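Local structure of LP04448p (Drosophila melanogaster, 4QMH) at residues A[90-104]-A[125-139]. The protein probably binds tubulin through an array of TOG domains, this being the fourth, and so drives microtubule polymerization. Sequence-based numbering, arbitrary orientation.
Sequences AGCRNHVRNLFPGFL and FGEKGGYKEFFESEM. With SO4 (sulfate ion), chain B.
Phe100 and Phe134 stack face to face where helix 96-106 packs against the turn that follows helix 112-129 in the all-helical, HEAT-like array of a TOG domain. Their ring centroids lie 4.2 Å apart with the planes tilted by 28°, and Phe134 CD1 sits over the centre of the Phe100 ring, with Leu104 CG over the rim of the opposite face. With CG anti to the backbone N (chi1 -175°), the Phe100 ring reaches across to 125-139, and its edge meets Met139, CD2 lying 3.7 Å from Met139 CE. That methionine is a knob among Arg97, Phe100, Pro101 and Leu104, its SD in the plane of the Phe100 ring. Replacing Phe100 by alanine removes the whole ring and would probably leave one face of Phe134 without its stacking partner and open a gap beside the Met139 methyl. A second aromatic pair is T-shaped: the edge of Phe103 points at the face of Phe125, with planes at 62°. Cys92 O approaches the Phe125 rim, while Val96 bridges the two clusters, CG2 toward Phe125 and CG1 3.7 Å from Phe134 CD1. Farther out, Ala85 of helix 71-88 touches Phe125, and Ile122 packs on both Phe100 and Phe134. At the surface, a long salt bridge joins Arg93 to Glu133, and one water donates to both Ala90 O and Gly129 O, the latter at 3.0 Å.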
ATOM      1  N   ALA A  90      13.752  -7.367  -6.628  1.00 11.31           N
ATOM      2  CA  ALA A  90      14.062  -6.500  -5.479  1.00 15.30           C
ATOM      3  C   ALA A  90      14.089  -5.012  -5.829  1.00 13.31           C
ATOM      4  O   ALA A  90      13.884  -4.165  -4.966  1.00 12.66           O
ATOM      5  CB  ALA A  90      15.381  -6.914  -4.837  1.00 16.33           C
ATOM      6  N   GLY A  91      14.351  -4.695  -7.090  1.00 10.78           N
ATOM      7  CA  GLY A  91      14.410  -3.313  -7.521  1.00 12.67           C
ATOM      8  C   GLY A  91      13.084  -2.593  -7.390  1.00  9.29           C
ATOM      9  O   GLY A  91      13.030  -1.373  -7.458  1.00 11.52           O
ATOM     10  N   CYS A  92      11.997  -3.332  -7.217  1.00  9.73           N
ATOM     11  CA  CYS A  92      10.699  -2.675  -7.157  1.00  9.08           C
ATOM     12  C   CYS A  92      10.571  -1.748  -5.941  1.00  9.46           C
ATOM     13  O   CYS A  92       9.758  -0.833  -5.962  1.00 10.76           O
ATOM     14  CB  CYS A  92       9.544  -3.675  -7.229  1.00 13.07           C
ATOM     15  SG  CYS A  92       9.348  -4.689  -5.746  1.00 14.46           S
ATOM     16  N   ARG A  93      11.386  -1.957  -4.905  1.00  9.68           N
ATOM     17  CA  ARG A  93      11.309  -1.094  -3.714  1.00 11.00           C
ATOM     18  C   ARG A  93      11.588   0.364  -4.079  1.00 11.95           C
ATOM     19  O   ARG A  93      11.170   1.293  -3.368  1.00 12.84           O
ATOM     20  CB  ARG A  93      12.281  -1.555  -2.621  1.00 13.69           C
ATOM     21  CG  ARG A  93      13.739  -1.352  -2.972  1.00 13.90           C
ATOM     22  CD  ARG A  93      14.650  -1.550  -1.756  1.00 26.64           C
ATOM     23  NE  ARG A  93      16.057  -1.302  -2.072  1.00 37.65           N
ATOM     24  CZ  ARG A  93      17.005  -1.063  -1.166  1.00 38.24           C
ATOM     25  NH1 ARG A  93      16.706  -1.030   0.127  1.00 41.99           N
ATOM     26  NH2 ARG A  93      18.257  -0.852  -1.551  1.00 33.81           N
ATOM     27  N   ASN A  94      12.309   0.562  -5.182  1.00  9.59           N
ATOM     28  CA  ASN A  94      12.679   1.904  -5.625  1.00  8.87           C
ATOM     29  C   ASN A  94      11.489   2.779  -5.973  1.00 11.64           C
ATOM     30  O   ASN A  94      11.603   4.006  -6.004  1.00 14.01           O
ATOM     31  CB  ASN A  94      13.614   1.855  -6.835  1.00  7.40           C
ATOM     32  CG  ASN A  94      14.988   1.287  -6.509  1.00  9.23           C
ATOM     33  OD1 ASN A  94      15.164   0.572  -5.526  1.00 12.52           O
ATOM     34  ND2 ASN A  94      15.964   1.604  -7.349  1.00  9.78           N
ATOM     35  N   HIS A  95      10.349   2.149  -6.227  1.00  9.92           N
ATOM     36  CA  HIS A  95       9.189   2.860  -6.752  1.00  8.01           C
ATOM     37  C   HIS A  95       7.987   2.827  -5.836  1.00  9.46           C
ATOM     38  O   HIS A  95       6.921   3.310  -6.200  1.00  8.49           O
ATOM     39  CB  HIS A  95       8.840   2.292  -8.123  1.00  6.89           C
ATOM     40  CG  HIS A  95       9.998   2.332  -9.053  1.00  6.52           C
ATOM     41  ND1 HIS A  95      10.510   3.520  -9.534  1.00  8.73           N
ATOM     42  CD2 HIS A  95      10.815   1.357  -9.515  1.00  6.68           C
ATOM     43  CE1 HIS A  95      11.557   3.268 -10.294  1.00 12.22           C
ATOM     44  NE2 HIS A  95      11.769   1.961 -10.294  1.00  9.12           N
ATOM     45  N   VAL A  96       8.181   2.302  -4.635  1.00  8.88           N
ATOM     46  CA  VAL A  96       7.092   2.196  -3.667  1.00  9.01           C
ATOM     47  C   VAL A  96       6.495   3.564  -3.312  1.00 12.61           C
ATOM     48  O   VAL A  96       5.273   3.733  -3.252  1.00  9.22           O
ATOM     49  CB  VAL A  96       7.563   1.431  -2.399  1.00  6.79           C
ATOM     50  CG1 VAL A  96       6.635   1.704  -1.220  1.00 12.05           C
ATOM     51  CG2 VAL A  96       7.654  -0.053  -2.699  1.00  9.71           C
ATOM     52  N   ARG A  97       7.351   4.559  -3.107  1.00  8.84           N
ATOM     53  CA  ARG A  97       6.856   5.894  -2.787  1.00  9.72           C
ATOM     54  C   ARG A  97       5.906   6.462  -3.855  1.00 12.28           C
ATOM     55  O   ARG A  97       4.943   7.163  -3.533  1.00 10.44           O
ATOM     56  CB  ARG A  97       8.033   6.833  -2.537  1.00 17.73           C
ATOM     57  CG  ARG A  97       7.651   8.217  -2.120  1.00 24.04           C
ATOM     58  CD  ARG A  97       8.897   9.021  -1.803  1.00 20.02           C
ATOM     59  NE  ARG A  97       8.554  10.405  -1.531  1.00 23.04           N
ATOM     60  CZ  ARG A  97       8.187  10.848  -0.340  1.00 24.66           C
ATOM     61  NH1 ARG A  97       8.127  10.004   0.687  1.00 16.99           N
ATOM     62  NH2 ARG A  97       7.885  12.129  -0.179  1.00 35.26           N
ATOM     63  N   ASN A  98       6.164   6.152  -5.126  1.00 10.61           N
ATOM     64  CA  ASN A  98       5.267   6.589  -6.193  1.00 11.25           C
ATOM     65  C   ASN A  98       3.979   5.773  -6.285  1.00 15.12           C
ATOM     66  O   ASN A  98       2.897   6.328  -6.470  1.00 17.29           O
ATOM     67  CB  ASN A  98       5.983   6.584  -7.550  1.00 13.71           C
ATOM     68  CG  ASN A  98       6.819   7.836  -7.781  1.00 21.00           C
ATOM     69  OD1 ASN A  98       6.289   8.947  -7.880  1.00 23.69           O
ATOM     70  ND2 ASN A  98       8.125   7.656  -7.888  1.00 26.85           N
ATOM     71  N   LEU A  99       4.094   4.457  -6.144  1.00  7.05           N
ATOM     72  CA  LEU A  99       2.999   3.565  -6.518  1.00  6.44           C
ATOM     73  C   LEU A  99       2.124   3.121  -5.357  1.00  8.60           C
ATOM     74  O   LEU A  99       0.935   2.900  -5.536  1.00  6.87           O
ATOM     75  CB  LEU A  99       3.533   2.323  -7.225  1.00  8.36           C
ATOM     76  CG  LEU A  99       4.364   2.650  -8.463  1.00  7.20           C
ATOM     77  CD1 LEU A  99       4.947   1.366  -9.044  1.00 13.22           C
ATOM     78  CD2 LEU A  99       3.521   3.392  -9.492  1.00 10.21           C
ATOM     79  N   PHE A 100       2.718   2.971  -4.179  1.00  6.51           N
ATOM     80  CA  PHE A 100       1.974   2.479  -3.019  1.00  8.06           C
ATOM     81  C   PHE A 100       0.757   3.352  -2.648  1.00  9.23           C
ATOM     82  O   PHE A 100      -0.306   2.816  -2.357  1.00  7.67           O
ATOM     83  CB  PHE A 100       2.941   2.295  -1.834  1.00  9.34           C
ATOM     84  CG  PHE A 100       2.330   1.670  -0.605  1.00  9.07           C
ATOM     85  CD1 PHE A 100       1.579   0.505  -0.683  1.00 10.99           C
ATOM     86  CD2 PHE A 100       2.584   2.212   0.652  1.00  7.02           C
ATOM     87  CE1 PHE A 100       1.060  -0.088   0.461  1.00  8.44           C
ATOM     88  CE2 PHE A 100       2.056   1.628   1.797  1.00  7.61           C
ATOM     89  CZ  PHE A 100       1.297   0.473   1.698  1.00  9.88           C
ATOM     90  N   PRO A 101       0.902   4.690  -2.653  1.00  7.54           N
ATOM     91  CA  PRO A 101      -0.299   5.490  -2.368  1.00 10.02           C
ATOM     92  C   PRO A 101      -1.457   5.165  -3.311  1.00  9.48           C
ATOM     93  O   PRO A 101      -2.620   5.145  -2.877  1.00  8.28           O
ATOM     94  CB  PRO A 101       0.181   6.922  -2.579  1.00  8.47           C
ATOM     95  CG  PRO A 101       1.653   6.860  -2.173  1.00  9.03           C
ATOM     96  CD  PRO A 101       2.116   5.526  -2.731  1.00  9.01           C
ATOM     97  N   GLY A 102      -1.138   4.891  -4.576  1.00  6.88           N
ATOM     98  CA  GLY A 102      -2.162   4.548  -5.553  1.00  6.92           C
ATOM     99  C   GLY A 102      -2.776   3.180  -5.290  1.00  5.41           C
ATOM    100  O   GLY A 102      -3.976   2.990  -5.443  1.00  6.46           O
ATOM    101  N   PHE A 103      -1.946   2.213  -4.906  1.00  6.26           N
ATOM    102  CA  PHE A 103      -2.446   0.905  -4.502  1.00  5.38           C
ATOM    103  C   PHE A 103      -3.391   1.045  -3.316  1.00  7.82           C
ATOM    104  O   PHE A 103      -4.458   0.429  -3.271  1.00  7.01           O
ATOM    105  CB  PHE A 103      -1.304  -0.024  -4.070  1.00  5.02           C
ATOM    106  CG  PHE A 103      -0.289  -0.312  -5.133  1.00  6.00           C
ATOM    107  CD1 PHE A 103      -0.552  -0.098  -6.477  1.00  8.79           C
ATOM    108  CD2 PHE A 103       0.949  -0.810  -4.763  1.00  7.35           C
ATOM    109  CE1 PHE A 103       0.411  -0.379  -7.435  1.00  9.18           C
ATOM    110  CE2 PHE A 103       1.923  -1.103  -5.717  1.00 10.78           C
ATOM    111  CZ  PHE A 103       1.650  -0.879  -7.060  1.00  6.38           C
ATOM    112  N   LEU A 104      -2.991   1.851  -2.339  1.00  7.99           N
ATOM    113  CA  LEU A 104      -3.805   2.007  -1.145  1.00 11.94           C
ATOM    114  C   LEU A 104      -5.135   2.629  -1.517  1.00 11.15           C
ATOM    115  O   LEU A 104      -6.182   2.260  -0.988  1.00 11.00           O
ATOM    116  CB  LEU A 104      -3.091   2.880  -0.112  1.00  7.06           C
ATOM    117  CG  LEU A 104      -1.889   2.272   0.615  1.00  9.27           C
ATOM    118  CD1 LEU A 104      -1.231   3.335   1.485  1.00 10.52           C
ATOM    119  CD2 LEU A 104      -2.309   1.044   1.432  1.00 14.43           C
ATOM    120  N   PHE A 125       4.776  -6.341  -4.279  1.00  7.46           N
ATOM    121  CA  PHE A 125       5.858  -5.421  -3.982  1.00  9.45           C
ATOM    122  C   PHE A 125       6.472  -5.747  -2.624  1.00 17.04           C
ATOM    123  O   PHE A 125       7.688  -5.684  -2.457  1.00 13.93           O
ATOM    124  CB  PHE A 125       5.375  -3.966  -4.022  1.00 11.16           C
ATOM    125  CG  PHE A 125       5.410  -3.352  -5.402  1.00  9.53           C
ATOM    126  CD1 PHE A 125       4.505  -3.746  -6.382  1.00  8.02           C
ATOM    127  CD2 PHE A 125       6.362  -2.392  -5.719  1.00  9.23           C
ATOM    128  CE1 PHE A 125       4.549  -3.182  -7.652  1.00  5.95           C
ATOM    129  CE2 PHE A 125       6.409  -1.823  -6.984  1.00 10.79           C
ATOM    130  CZ  PHE A 125       5.501  -2.225  -7.950  1.00  9.72           C
ATOM    131  N   GLY A 126       5.632  -6.105  -1.659  1.00 14.42           N
ATOM    132  CA  GLY A 126       6.127  -6.400  -0.320  1.00 16.31           C
ATOM    133  C   GLY A 126       7.073  -7.586  -0.308  1.00 18.18           C
ATOM    134  O   GLY A 126       8.167  -7.529   0.256  1.00 20.27           O
ATOM    135  N   GLU A 127       6.649  -8.668  -0.943  1.00 12.47           N
ATOM    136  CA  GLU A 127       7.458  -9.877  -1.023  1.00 20.43           C
ATOM    137  C   GLU A 127       8.762  -9.673  -1.788  1.00 21.57           C
ATOM    138  O   GLU A 127       9.811 -10.173  -1.386  1.00 18.91           O
ATOM    139  CB  GLU A 127       6.661 -10.996  -1.683  1.00 16.84           C
ATOM    140  CG  GLU A 127       5.406 -11.410  -0.914  1.00 25.29           C
ATOM    141  CD  GLU A 127       5.700 -11.887   0.499  1.00 42.01           C
ATOM    142  OE1 GLU A 127       6.881 -12.145   0.819  1.00 53.88           O
ATOM    143  OE2 GLU A 127       4.742 -12.008   1.294  1.00 45.37           O
ATOM    144  N   LYS A 128       8.694  -8.938  -2.891  1.00 19.77           N
ATOM    145  CA  LYS A 128       9.842  -8.799  -3.777  1.00 18.13           C
ATOM    146  C   LYS A 128      10.838  -7.748  -3.308  1.00 21.98           C
ATOM    147  O   LYS A 128      12.051  -7.966  -3.354  1.00 26.15           O
ATOM    148  CB  LYS A 128       9.364  -8.493  -5.195  1.00 15.01           C
ATOM    149  CG  LYS A 128       8.585  -9.632  -5.795  1.00 21.81           C
ATOM    150  CD  LYS A 128       7.955  -9.249  -7.114  1.00 22.46           C
ATOM    151  CE  LYS A 128       7.267 -10.439  -7.749  1.00 23.24           C
ATOM    152  NZ  LYS A 128       6.174 -10.973  -6.895  1.00 25.97           N
ATOM    153  N   GLY A 129      10.333  -6.608  -2.852  1.00 17.34           N
ATOM    154  CA  GLY A 129      11.196  -5.502  -2.489  1.00 21.14           C
ATOM    155  C   GLY A 129      11.335  -5.295  -0.997  1.00 18.91           C
ATOM    156  O   GLY A 129      12.174  -4.507  -0.559  1.00 19.38           O
ATOM    157  N   GLY A 130      10.507  -5.995  -0.227  1.00 20.02           N
ATOM    158  CA  GLY A 130      10.461  -5.833   1.216  1.00 20.34           C
ATOM    159  C   GLY A 130       9.292  -4.964   1.650  1.00 21.40           C
ATOM    160  O   GLY A 130       8.878  -4.051   0.943  1.00 21.35           O
ATOM    161  N   TYR A 131       8.749  -5.250   2.825  1.00 11.94           N
ATOM    162  CA  TYR A 131       7.608  -4.499   3.314  1.00  8.70           C
ATOM    163  C   TYR A 131       8.052  -3.197   3.976  1.00 14.50           C
ATOM    164  O   TYR A 131       7.233  -2.331   4.270  1.00 15.51           O
ATOM    165  CB  TYR A 131       6.815  -5.360   4.296  1.00  9.57           C
ATOM    166  CG  TYR A 131       5.937  -6.394   3.632  1.00 16.05           C
ATOM    167  CD1 TYR A 131       6.439  -7.641   3.270  1.00 14.36           C
ATOM    168  CD2 TYR A 131       4.604  -6.127   3.368  1.00 18.16           C
ATOM    169  CE1 TYR A 131       5.618  -8.589   2.663  1.00 15.20           C
ATOM    170  CE2 TYR A 131       3.789  -7.058   2.773  1.00 16.13           C
ATOM    171  CZ  TYR A 131       4.297  -8.286   2.418  1.00 14.68           C
ATOM    172  OH  TYR A 131       3.468  -9.208   1.812  1.00 19.72           O
ATOM    173  N   LYS A 132       9.354  -3.053   4.181  1.00 17.31           N
ATOM    174  CA  LYS A 132       9.901  -1.929   4.929  1.00 15.97           C
ATOM    175  C   LYS A 132       9.513  -0.593   4.316  1.00 15.64           C
ATOM    176  O   LYS A 132       9.184   0.351   5.031  1.00 13.04           O
ATOM    177  CB  LYS A 132      11.426  -2.052   4.999  1.00 19.80           C
ATOM    178  CG  LYS A 132      12.120  -0.952   5.775  1.00 18.04           C
ATOM    179  CD  LYS A 132      13.573  -1.336   6.041  1.00 28.46           C
ATOM    180  CE  LYS A 132      14.371  -0.178   6.628  1.00 36.03           C
ATOM    181  NZ  LYS A 132      14.655   0.871   5.611  1.00 41.10           N
ATOM    182  N   GLU A 133       9.554  -0.510   2.987  1.00 12.84           N
ATOM    183  CA  GLU A 133       9.257   0.748   2.310  1.00 14.58           C
ATOM    184  C   GLU A 133       7.810   1.196   2.423  1.00  8.41           C
ATOM    185  O   GLU A 133       7.516   2.364   2.142  1.00 12.00           O
ATOM    186  CB  GLU A 133       9.667   0.706   0.833  1.00 18.72           C
ATOM    187  CG  GLU A 133      11.159   0.843   0.611  1.00 23.88           C
ATOM    188  CD  GLU A 133      11.896  -0.411   1.008  1.00 28.28           C
ATOM    189  OE1 GLU A 133      11.259  -1.487   1.053  1.00 25.96           O
ATOM    190  OE2 GLU A 133      13.107  -0.330   1.268  1.00 30.83           O
ATOM    191  N   PHE A 134       6.906   0.301   2.829  1.00 13.77           N
ATOM    192  CA  PHE A 134       5.491   0.678   3.000  1.00  9.88           C
ATOM    193  C   PHE A 134       5.281   1.502   4.266  1.00  8.99           C
ATOM    194  O   PHE A 134       4.290   2.229   4.396  1.00 12.70           O
ATOM    195  CB  PHE A 134       4.589  -0.558   3.105  1.00  8.20           C
ATOM    196  CG  PHE A 134       4.516  -1.385   1.848  1.00 11.18           C
ATOM    197  CD1 PHE A 134       4.589  -0.796   0.601  1.00 15.49           C
ATOM    198  CD2 PHE A 134       4.356  -2.759   1.929  1.00  8.58           C
ATOM    199  CE1 PHE A 134       4.515  -1.574  -0.548  1.00 14.73           C
ATOM    200  CE2 PHE A 134       4.275  -3.544   0.784  1.00 12.30           C
ATOM    201  CZ  PHE A 134       4.359  -2.950  -0.451  1.00 10.22           C
ATOM    202  N   PHE A 135       6.190   1.345   5.223  1.00  9.57           N
ATOM    203  CA  PHE A 135       6.038   1.934   6.554  1.00 10.75           C
ATOM    204  C   PHE A 135       6.898   3.183   6.705  1.00 15.63           C
ATOM    205  O   PHE A 135       7.738   3.287   7.598  1.00 14.43           O
ATOM    206  CB  PHE A 135       6.335   0.874   7.623  1.00 10.26           C
ATOM    207  CG  PHE A 135       5.353  -0.257   7.605  1.00  9.69           C
ATOM    208  CD1 PHE A 135       4.123  -0.125   8.233  1.00  9.51           C
ATOM    209  CD2 PHE A 135       5.629  -1.430   6.923  1.00 10.68           C
ATOM    210  CE1 PHE A 135       3.190  -1.168   8.205  1.00 11.53           C
ATOM    211  CE2 PHE A 135       4.698  -2.464   6.874  1.00 10.48           C
ATOM    212  CZ  PHE A 135       3.474  -2.330   7.525  1.00  8.68           C
ATOM    213  N   GLU A 136       6.648   4.128   5.805  1.00 12.12           N
ATOM    214  CA  GLU A 136       7.381   5.375   5.722  1.00  9.95           C
ATOM    215  C   GLU A 136       6.446   6.482   5.265  1.00 10.58           C
ATOM    216  O   GLU A 136       5.484   6.239   4.531  1.00 11.84           O
ATOM    217  CB  GLU A 136       8.536   5.259   4.722  1.00 11.52           C
ATOM    218  CG  GLU A 136       9.563   4.197   5.100  1.00 16.98           C
ATOM    219  CD  GLU A 136      10.947   4.483   4.527  1.00 36.04           C
ATOM    220  OE1 GLU A 136      11.126   5.556   3.925  1.00 36.83           O
ATOM    221  OE2 GLU A 136      11.852   3.640   4.685  1.00 49.92           O
ATOM    222  N   SER A 137       6.741   7.695   5.720  1.00 11.57           N
ATOM    223  CA  SER A 137       6.122   8.912   5.211  1.00 12.69           C
ATOM    224  C   SER A 137       4.621   9.003   5.421  1.00 10.48           C
ATOM    225  O   SER A 137       3.949   9.786   4.755  1.00 11.32           O
ATOM    226  CB  SER A 137       6.471   9.090   3.733  1.00 13.59           C
ATOM    227  OG  SER A 137       7.876   9.155   3.572  1.00 20.86           O
ATOM    228  N   GLU A 138       4.118   8.207   6.364  1.00 10.55           N
ATOM    229  CA  GLU A 138       2.704   8.199   6.732  1.00  7.87           C
ATOM    230  C   GLU A 138       1.774   7.881   5.571  1.00  8.86           C
ATOM    231  O   GLU A 138       0.647   8.351   5.535  1.00  9.09           O
ATOM    232  CB  GLU A 138       2.294   9.510   7.413  1.00  9.61           C
ATOM    233  CG  GLU A 138       3.033   9.721   8.747  1.00 11.36           C
ATOM    234  CD  GLU A 138       2.581  10.959   9.528  1.00 16.65           C
ATOM    235  OE1 GLU A 138       1.555  11.577   9.176  1.00 17.43           O
ATOM    236  OE2 GLU A 138       3.263  11.319  10.513  1.00 18.45           O
ATOM    237  N   MET A 139       2.235   7.071   4.630  1.00  7.02           N
ATOM    238  CA  MET A 139       1.360   6.667   3.524  1.00  9.33           C
ATOM    239  C   MET A 139       0.136   5.912   4.021  1.00 10.76           C
ATOM    240  O   MET A 139      -0.990   6.173   3.592  1.00 10.41           O
ATOM    241  CB  MET A 139       2.127   5.840   2.496  1.00  8.00           C
ATOM    242  CG  MET A 139       3.146   6.670   1.735  1.00  7.07           C
ATOM    243  SD  MET A 139       4.124   5.732   0.538  1.00 11.12           S
ATOM    244  CE  MET A 139       5.095   4.684   1.606  1.00 10.60           C
TER
HETATM  245  S   SO4 B1101      10.957  -7.076   4.751  1.00 28.11           S
HETATM  246  O1  SO4 B1101      12.023  -7.630   3.912  1.00 31.09           O
HETATM  247  O2  SO4 B1101       9.658  -7.500   4.245  1.00 23.80           O
HETATM  248  O3  SO4 B1101      11.102  -7.578   6.122  1.00 34.40           O
HETATM  249  O4  SO4 B1101      11.060  -5.616   4.747  1.00 27.17           O
HETATM  250  O   HOH W   1      14.773  -4.664  -1.985  1.00 39.21           O